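Long-range contact in leucyl-tRNA synthetase (PDB 3PZ6), which probably charges leucine onto its cognate tRNA, this fragment being the CP1 editing domain, which is associated with deacylation of aminoacyl-tRNA: residues P188-L202 with V216-I229. The protein carries 2 engineered substitutions. Residues are numbered along the deposited sequence; the frame is centred on the assembly and turned at random.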
ATOM      1  N   PRO A 188      -9.770   3.671  -1.155  1.00 28.31           N
ATOM      2  CA  PRO A 188     -10.807   4.197  -2.046  1.00 23.95           C
ATOM      3  C   PRO A 188     -12.026   4.761  -1.333  1.00 23.86           C
ATOM      4  O   PRO A 188     -12.695   5.627  -1.880  1.00 26.20           O
ATOM      5  CB  PRO A 188     -11.221   2.977  -2.866  1.00 22.08           C
ATOM      6  CG  PRO A 188     -10.091   2.068  -2.795  1.00 23.39           C
ATOM      7  CD  PRO A 188      -9.461   2.266  -1.462  1.00 24.92           C
ATOM      8  N   SER A 189     -12.321   4.279  -0.133  1.00 23.08           N
ATOM      9  CA  SER A 189     -13.485   4.774   0.605  1.00 21.81           C
ATOM     10  C   SER A 189     -13.313   6.221   1.049  1.00 24.35           C
ATOM     11  O   SER A 189     -14.296   6.935   1.243  1.00 27.37           O
ATOM     12  CB  SER A 189     -13.783   3.895   1.814  1.00 19.78           C
ATOM     13  OG  SER A 189     -12.701   3.888   2.728  1.00 17.26           O
ATOM     14  N   ASP A 190     -12.067   6.659   1.207  1.00 21.39           N
ATOM     15  CA  ASP A 190     -11.818   7.987   1.758  1.00 30.16           C
ATOM     16  C   ASP A 190     -10.784   8.860   1.038  1.00 26.31           C
ATOM     17  O   ASP A 190     -10.449   9.945   1.506  1.00 33.01           O
ATOM     18  CB  ASP A 190     -11.520   7.887   3.256  1.00 33.46           C
ATOM     19  CG  ASP A 190     -12.764   7.552   4.067  1.00 34.33           C
ATOM     20  OD1 ASP A 190     -13.403   8.493   4.587  1.00 38.66           O
ATOM     21  OD2 ASP A 190     -13.113   6.355   4.167  1.00 27.66           O
ATOM     22  N   ALA A 191     -10.318   8.397  -0.115  1.00 26.03           N
ATOM     23  CA  ALA A 191      -9.475   9.195  -0.991  1.00 23.08           C
ATOM     24  C   ALA A 191     -10.019   9.115  -2.414  1.00 28.53           C
ATOM     25  O   ALA A 191      -9.890   8.078  -3.065  1.00 29.42           O
ATOM     26  CB  ALA A 191      -8.049   8.710  -0.934  1.00 22.16           C
ATOM     27  N   PRO A 192     -10.630  10.215  -2.903  1.00 34.59           N
ATOM     28  CA  PRO A 192     -11.300  10.307  -4.211  1.00 24.38           C
ATOM     29  C   PRO A 192     -10.411   9.879  -5.375  1.00 27.04           C
ATOM     30  O   PRO A 192     -10.867   9.143  -6.251  1.00 28.36           O
ATOM     31  CB  PRO A 192     -11.618  11.800  -4.338  1.00 30.30           C
ATOM     32  CG  PRO A 192     -11.579  12.323  -2.953  1.00 32.54           C
ATOM     33  CD  PRO A 192     -10.546  11.533  -2.246  1.00 31.40           C
ATOM     34  N   ASP A 193      -9.164  10.351  -5.381  1.00 26.99           N
ATOM     35  CA  ASP A 193      -8.177   9.978  -6.393  1.00 28.41           C
ATOM     36  C   ASP A 193      -7.946   8.468  -6.394  1.00 30.75           C
ATOM     37  O   ASP A 193      -7.991   7.833  -7.454  1.00 30.18           O
ATOM     38  CB  ASP A 193      -6.856  10.744  -6.194  1.00 30.35           C
ATOM     39  CG  ASP A 193      -6.917  12.185  -6.745  1.00 46.62           C
ATOM     40  OD1 ASP A 193      -7.534  12.405  -7.816  1.00 52.71           O
ATOM     41  OD2 ASP A 193      -6.350  13.109  -6.115  1.00 47.31           O
ATOM     42  N   ASP A 194      -7.726   7.900  -5.204  1.00 26.95           N
ATOM     43  CA  ASP A 194      -7.640   6.452  -5.045  1.00 24.56           C
ATOM     44  C   ASP A 194      -8.856   5.769  -5.670  1.00 24.82           C
ATOM     45  O   ASP A 194      -8.703   4.824  -6.451  1.00 26.67           O
ATOM     46  CB  ASP A 194      -7.523   6.051  -3.567  1.00 25.53           C
ATOM     47  CG  ASP A 194      -6.137   6.286  -2.989  1.00 25.22           C
ATOM     48  OD1 ASP A 194      -5.189   6.601  -3.734  1.00 29.80           O
ATOM     49  OD2 ASP A 194      -5.994   6.147  -1.762  1.00 25.24           O
ATOM     50  N   TYR A 195     -10.053   6.250  -5.343  1.00 20.76           N
ATOM     51  CA  TYR A 195     -11.270   5.637  -5.868  1.00 26.05           C
ATOM     52  C   TYR A 195     -11.391   5.753  -7.390  1.00 29.25           C
ATOM     53  O   TYR A 195     -11.782   4.787  -8.049  1.00 25.53           O
ATOM     54  CB  TYR A 195     -12.532   6.188  -5.202  1.00 20.97           C
ATOM     55  CG  TYR A 195     -13.797   5.559  -5.753  1.00 24.17           C
ATOM     56  CD1 TYR A 195     -14.130   4.230  -5.448  1.00 27.17           C
ATOM     57  CD2 TYR A 195     -14.656   6.276  -6.574  1.00 18.01           C
ATOM     58  CE1 TYR A 195     -15.282   3.637  -5.940  1.00 21.33           C
ATOM     59  CE2 TYR A 195     -15.818   5.687  -7.078  1.00 29.99           C
ATOM     60  CZ  TYR A 195     -16.125   4.365  -6.756  1.00 30.28           C
ATOM     61  OH  TYR A 195     -17.273   3.776  -7.253  1.00 32.64           O
ATOM     62  N   ALA A 196     -11.060   6.926  -7.933  1.00 22.86           N
ATOM     63  CA  ALA A 196     -11.158   7.154  -9.376  1.00 24.65           C
ATOM     64  C   ALA A 196     -10.298   6.142 -10.145  1.00 27.63           C
ATOM     65  O   ALA A 196     -10.784   5.465 -11.050  1.00 28.95           O
ATOM     66  CB  ALA A 196     -10.779   8.590  -9.735  1.00 21.08           C
ATOM     67  N   CYS A 197      -9.032   6.018  -9.759  1.00 25.65           N
ATOM     68  CA  CYS A 197      -8.149   5.057 -10.390  1.00 25.39           C
ATOM     69  C   CYS A 197      -8.608   3.621 -10.171  1.00 30.89           C
ATOM     70  O   CYS A 197      -8.599   2.812 -11.100  1.00 27.53           O
ATOM     71  CB  CYS A 197      -6.722   5.217  -9.904  1.00 27.07           C
ATOM     72  SG  CYS A 197      -5.619   4.191 -10.877  1.00 46.92           S
ATOM     73  N   TYR A 198      -9.022   3.320  -8.942  1.00 29.06           N
ATOM     74  CA  TYR A 198      -9.520   2.001  -8.589  1.00 23.72           C
ATOM     75  C   TYR A 198     -10.678   1.617  -9.513  1.00 25.16           C
ATOM     76  O   TYR A 198     -10.670   0.539 -10.111  1.00 26.81           O
ATOM     77  CB  TYR A 198      -9.923   1.977  -7.110  1.00 28.03           C
ATOM     78  CG  TYR A 198     -10.680   0.742  -6.669  1.00 33.70           C
ATOM     79  CD1 TYR A 198     -10.010  -0.371  -6.159  1.00 33.12           C
ATOM     80  CD2 TYR A 198     -12.068   0.692  -6.752  1.00 27.78           C
ATOM     81  CE1 TYR A 198     -10.711  -1.506  -5.751  1.00 30.17           C
ATOM     82  CE2 TYR A 198     -12.770  -0.434  -6.352  1.00 34.34           C
ATOM     83  CZ  TYR A 198     -12.088  -1.525  -5.852  1.00 36.28           C
ATOM     84  OH  TYR A 198     -12.800  -2.639  -5.457  1.00 44.32           O
ATOM     85  N   LYS A 199     -11.644   2.521  -9.648  1.00 26.27           N
ATOM     86  CA  LYS A 199     -12.817   2.327 -10.510  1.00 27.29           C
ATOM     87  C   LYS A 199     -12.458   2.258 -12.002  1.00 28.01           C
ATOM     88  O   LYS A 199     -13.035   1.472 -12.746  1.00 28.46           O
ATOM     89  CB  LYS A 199     -13.844   3.431 -10.250  1.00 24.44           C
ATOM     90  CG  LYS A 199     -15.191   3.219 -10.875  1.00 31.96           C
ATOM     91  CD  LYS A 199     -15.900   4.538 -10.987  1.00 38.59           C
ATOM     92  CE  LYS A 199     -17.138   4.438 -11.852  1.00 44.57           C
ATOM     93  NZ  LYS A 199     -17.479   5.774 -12.415  1.00 49.62           N
ATOM     94  N   ASP A 200     -11.511   3.083 -12.432  1.00 27.26           N
ATOM     95  CA  ASP A 200     -10.959   2.982 -13.789  1.00 29.91           C
ATOM     96  C   ASP A 200     -10.432   1.573 -14.134  1.00 29.65           C
ATOM     97  O   ASP A 200     -10.714   1.054 -15.219  1.00 27.86           O
ATOM     98  CB  ASP A 200      -9.851   4.019 -14.003  1.00 26.59           C
ATOM     99  CG  ASP A 200     -10.394   5.412 -14.288  1.00 39.86           C
ATOM    100  OD1 ASP A 200     -11.627   5.560 -14.498  1.00 38.93           O
ATOM    101  OD2 ASP A 200      -9.578   6.363 -14.302  1.00 39.53           O
ATOM    102  N   ILE A 201      -9.674   0.970 -13.210  1.00 26.09           N
ATOM    103  CA  ILE A 201      -9.141  -0.373 -13.396  1.00 24.44           C
ATOM    104  C   ILE A 201     -10.298  -1.377 -13.425  1.00 29.24           C
ATOM    105  O   ILE A 201     -10.384  -2.207 -14.332  1.00 29.87           O
ATOM    106  CB  ILE A 201      -8.136  -0.778 -12.272  1.00 28.08           C
ATOM    107  CG1 ILE A 201      -7.086   0.317 -11.996  1.00 31.04           C
ATOM    108  CG2 ILE A 201      -7.509  -2.150 -12.554  1.00 21.75           C
ATOM    109  CD1 ILE A 201      -5.858   0.303 -12.863  1.00 31.17           C
ATOM    110  N   LEU A 202     -11.191  -1.275 -12.444  1.00 26.88           N
ATOM    111  CA  LEU A 202     -12.293  -2.220 -12.269  1.00 29.37           C
ATOM    112  C   LEU A 202     -13.143  -2.420 -13.527  1.00 29.39           C
ATOM    113  O   LEU A 202     -13.505  -3.550 -13.867  1.00 30.07           O
ATOM    114  CB  LEU A 202     -13.174  -1.785 -11.095  1.00 26.16           C
ATOM    115  CG  LEU A 202     -14.238  -2.721 -10.524  1.00 29.22           C
ATOM    116  CD1 LEU A 202     -13.638  -3.990  -9.923  1.00 25.65           C
ATOM    117  CD2 LEU A 202     -15.076  -1.976  -9.489  1.00 24.47           C
ATOM    118  N   VAL A 216      -8.826  -8.554 -13.233  1.00 23.77           N
ATOM    119  CA  VAL A 216      -9.714  -7.725 -12.411  1.00 25.85           C
ATOM    120  C   VAL A 216     -10.447  -8.531 -11.336  1.00 26.46           C
ATOM    121  O   VAL A 216     -10.471  -8.122 -10.172  1.00 23.69           O
ATOM    122  CB  VAL A 216     -10.684  -6.864 -13.276  1.00 33.22           C
ATOM    123  CG1 VAL A 216     -11.649  -6.056 -12.404  1.00 30.26           C
ATOM    124  CG2 VAL A 216      -9.888  -5.916 -14.166  1.00 26.48           C
ATOM    125  N   GLY A 217     -10.998  -9.685 -11.718  1.00 26.50           N
ATOM    126  CA  GLY A 217     -11.754 -10.550 -10.804  1.00 22.51           C
ATOM    127  C   GLY A 217     -10.975 -11.120  -9.626  1.00 25.58           C
ATOM    128  O   GLY A 217     -11.557 -11.491  -8.610  1.00 24.49           O
ATOM    129  N   LEU A 218      -9.657 -11.192  -9.767  1.00 27.08           N
ATOM    130  CA  LEU A 218      -8.775 -11.692  -8.712  1.00 20.39           C
ATOM    131  C   LEU A 218      -8.124 -10.555  -7.925  1.00 23.07           C
ATOM    132  O   LEU A 218      -7.866 -10.697  -6.741  1.00 24.92           O
ATOM    133  CB  LEU A 218      -7.688 -12.586  -9.320  1.00 23.12           C
ATOM    134  CG  LEU A 218      -6.597 -13.184  -8.418  1.00 38.43           C
ATOM    135  CD1 LEU A 218      -7.140 -14.330  -7.559  1.00 34.04           C
ATOM    136  CD2 LEU A 218      -5.371 -13.644  -9.231  1.00 35.35           C
ATOM    137  N   MET A 219      -7.872  -9.426  -8.584  1.00 23.96           N
ATOM    138  CA  MET A 219      -7.050  -8.376  -8.002  1.00 19.40           C
ATOM    139  C   MET A 219      -7.800  -7.147  -7.469  1.00 17.78           C
ATOM    140  O   MET A 219      -7.229  -6.357  -6.725  1.00 21.05           O
ATOM    141  CB  MET A 219      -5.950  -7.962  -8.992  1.00 24.01           C
ATOM    142  CG  MET A 219      -5.060  -9.113  -9.450  1.00 20.93           C
ATOM    143  SD  MET A 219      -3.841  -8.588 -10.663  1.00 26.24           S
ATOM    144  CE  MET A 219      -2.956 -10.118 -11.014  1.00 20.15           C
ATOM    145  N   LEU A 220      -9.075  -7.002  -7.821  1.00 22.76           N
ATOM    146  CA  LEU A 220      -9.865  -5.829  -7.419  1.00 22.08           C
ATOM    147  C   LEU A 220     -11.243  -6.138  -6.856  1.00 22.48           C
ATOM    148  O   LEU A 220     -11.615  -5.598  -5.815  1.00 27.39           O
ATOM    149  CB  LEU A 220     -10.016  -4.840  -8.578  1.00 22.78           C
ATOM    150  CG  LEU A 220      -8.870  -3.880  -8.842  1.00 20.95           C
ATOM    151  CD1 LEU A 220      -9.425  -2.700  -9.570  1.00 28.94           C
ATOM    152  CD2 LEU A 220      -8.279  -3.415  -7.529  1.00 32.17           C
ATOM    153  N   GLU A 221     -11.999  -6.985  -7.550  1.00 21.63           N
ATOM    154  CA  GLU A 221     -13.352  -7.376  -7.131  1.00 21.73           C
ATOM    155  C   GLU A 221     -13.484  -7.903  -5.693  1.00 24.35           C
ATOM    156  O   GLU A 221     -14.469  -7.594  -5.028  1.00 27.82           O
ATOM    157  CB  GLU A 221     -13.956  -8.369  -8.124  1.00 25.87           C
ATOM    158  CG  GLU A 221     -14.468  -7.699  -9.404  1.00 33.62           C
ATOM    159  CD  GLU A 221     -14.924  -8.684 -10.476  1.00 43.67           C
ATOM    160  OE1 GLU A 221     -15.165  -9.880 -10.153  1.00 44.99           O
ATOM    161  OE2 GLU A 221     -15.043  -8.248 -11.649  1.00 32.85           O
ATOM    162  N   PRO A 222     -12.500  -8.694  -5.205  1.00 25.61           N
ATOM    163  CA  PRO A 222     -12.605  -9.104  -3.800  1.00 27.22           C
ATOM    164  C   PRO A 222     -12.172  -8.031  -2.791  1.00 28.07           C
ATOM    165  O   PRO A 222     -12.308  -8.241  -1.586  1.00 35.11           O
ATOM    166  CB  PRO A 222     -11.662 -10.316  -3.709  1.00 27.23           C
ATOM    167  CG  PRO A 222     -11.152 -10.564  -5.094  1.00 24.11           C
ATOM    168  CD  PRO A 222     -11.331  -9.311  -5.855  1.00 24.38           C
ATOM    169  N   TYR A 223     -11.657  -6.900  -3.265  1.00 24.98           N
ATOM    170  CA  TYR A 223     -11.173  -5.847  -2.368  1.00 23.13           C
ATOM    171  C   TYR A 223     -11.965  -4.561  -2.554  1.00 24.59           C
ATOM    172  O   TYR A 223     -11.457  -3.556  -3.053  1.00 30.44           O
ATOM    173  CB  TYR A 223      -9.674  -5.615  -2.570  1.00 21.49           C
ATOM    174  CG  TYR A 223      -8.902  -6.904  -2.691  1.00 24.73           C
ATOM    175  CD1 TYR A 223      -8.469  -7.585  -1.555  1.00 24.26           C
ATOM    176  CD2 TYR A 223      -8.630  -7.459  -3.945  1.00 21.18           C
ATOM    177  CE1 TYR A 223      -7.779  -8.779  -1.666  1.00 26.58           C
ATOM    178  CE2 TYR A 223      -7.945  -8.655  -4.064  1.00 21.01           C
ATOM    179  CZ  TYR A 223      -7.521  -9.310  -2.924  1.00 26.19           C
ATOM    180  OH  TYR A 223      -6.839 -10.500  -3.035  1.00 30.47           O
ATOM    181  N   SER A 224     -13.225  -4.598  -2.159  1.00 26.54           N
ATOM    182  CA  SER A 224     -14.080  -3.430  -2.275  1.00 27.67           C
ATOM    183  C   SER A 224     -13.724  -2.412  -1.193  1.00 28.23           C
ATOM    184  O   SER A 224     -13.226  -2.791  -0.125  1.00 27.21           O
ATOM    185  CB  SER A 224     -15.534  -3.843  -2.120  1.00 29.38           C
ATOM    186  OG  SER A 224     -15.762  -4.269  -0.785  1.00 37.14           O
ATOM    187  N   PRO A 225     -13.995  -1.118  -1.455  1.00 26.75           N
ATOM    188  CA  PRO A 225     -13.773  -0.069  -0.457  1.00 21.65           C
ATOM    189  C   PRO A 225     -14.443  -0.413   0.868  1.00 21.38           C
ATOM    190  O   PRO A 225     -15.476  -1.081   0.882  1.00 25.22           O
ATOM    191  CB  PRO A 225     -14.444   1.146  -1.082  1.00 25.45           C
ATOM    192  CG  PRO A 225     -14.340   0.911  -2.544  1.00 25.80           C
ATOM    193  CD  PRO A 225     -14.509  -0.570  -2.724  1.00 24.89           C
ATOM    194  N   LEU A 226     -13.847   0.029   1.967  1.00 20.31           N
ATOM    195  CA  LEU A 226     -14.340  -0.312   3.295  1.00 22.10           C
ATOM    196  C   LEU A 226     -14.907   0.894   4.047  1.00 23.98           C
ATOM    197  O   LEU A 226     -14.321   1.975   3.991  1.00 25.50           O
ATOM    198  CB  LEU A 226     -13.208  -0.946   4.109  1.00 23.74           C
ATOM    199  CG  LEU A 226     -13.023  -2.470   4.132  1.00 25.75           C
ATOM    200  CD1 LEU A 226     -13.745  -3.221   3.016  1.00 21.22           C
ATOM    201  CD2 LEU A 226     -11.541  -2.809   4.153  1.00 22.28           C
ATOM    202  N   PRO A 227     -16.038   0.710   4.765  1.00 22.85           N
ATOM    203  CA  PRO A 227     -16.661   1.745   5.602  1.00 18.17           C
ATOM    204  C   PRO A 227     -15.875   2.032   6.891  1.00 26.11           C
ATOM    205  O   PRO A 227     -16.342   1.719   7.995  1.00 23.72           O
ATOM    206  CB  PRO A 227     -18.016   1.128   5.943  1.00 19.97           C
ATOM    207  CG  PRO A 227     -17.779  -0.330   5.888  1.00 22.48           C
ATOM    208  CD  PRO A 227     -16.847  -0.522   4.746  1.00 24.87           C
ATOM    209  N   ILE A 228     -14.693   2.627   6.752  1.00 24.77           N
ATOM    210  CA  ILE A 228     -13.791   2.800   7.897  1.00 24.13           C
ATOM    211  C   ILE A 228     -14.122   4.047   8.712  1.00 22.49           C
ATOM    212  O   ILE A 228     -13.970   4.063   9.933  1.00 30.50           O
ATOM    213  CB  ILE A 228     -12.287   2.792   7.486  1.00 24.90           C
ATOM    214  CG1 ILE A 228     -11.992   3.847   6.416  1.00 22.50           C
ATOM    215  CG2 ILE A 228     -11.892   1.427   6.967  1.00 27.06           C
ATOM    216  CD1 ILE A 228     -10.541   4.287   6.374  1.00 21.49           C
ATOM    217  N   ILE A 229     -14.596   5.078   8.033  1.00 20.82           N
ATOM    218  CA  ILE A 229     -14.873   6.349   8.669  1.00 28.31           C
ATOM    219  C   ILE A 229     -16.260   6.838   8.274  1.00 28.27           C
ATOM    220  O   ILE A 229     -16.604   6.852   7.088  1.00 29.42           O
ATOM    221  CB  ILE A 229     -13.789   7.405   8.297  1.00 28.19           C
ATOM    222  CG1 ILE A 229     -12.438   7.010   8.916  1.00 27.74           C
ATOM    223  CG2 ILE A 229     -14.205   8.806   8.757  1.00 30.02           C
ATOM    224  CD1 ILE A 229     -11.230   7.742   8.358  1.00 25.22           C
TER
HETATM  225  O   HOH W   1     -11.396   1.497   1.699  1.00 19.81           O
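Tyr198 reaches from helix 192-202 into a bend of the chain returning beside it, and its ring is gripped by Leu220 and Pro225. Leu220 CD1 lies over one face of the ring, while Leu220 CD2 comes within 3.6 Å of Tyr198 CE1. Pro225 CD approaches obliquely, 4.0 Å from Tyr198 CE2. With CG anti to the backbone N (chi1 170°), the phenol points toward the returning chain and brings its hydroxyl to the type I turn formed by Leu220-Tyr223. Tyr198 OH sits 3.2 Å from Leu220 O and 2.9 Å from Tyr223 O; which carbonyl takes the proton is not settled. Leu220 O also closes the turn by accepting from Tyr223 N. Leu220 CD1 packs against Ile201 CB as well, 3.6 Å away, the two side chains crossing at about a right angle, and Leu170 of strand 167-171 backs the leucine.

At the other end a polar bridge sits beside the packing of Pro225 on Pro188 and Ser189. One water accepts from Leu226 N and donates to Ser189 OG, linking the returning loop to the loop ahead of the helix. Ser189 OG also lies 2.8 Å from Leu226 O and 2.9 Å from Asp190 OD2, possibly bonded to the latter, and that carboxylate oxygen rests against Ile228 CG1.

The looser side faces solvent around the helix C-terminus. There Leu202 CD1 touches Val216 CG1 and Glu221 CG, each at 3.8 Å, but Leu202 and Val216 are partly exposed and Glu221 exposed. The chain thus runs down helix 192-202, passes helix 208-211 and comes back antiparallel as short helix 216-219, a type I turn and an irregular run containing Pro225 and Pro227, a helix and its return chain packed beside the mixed sheet of this CP1 editing domain.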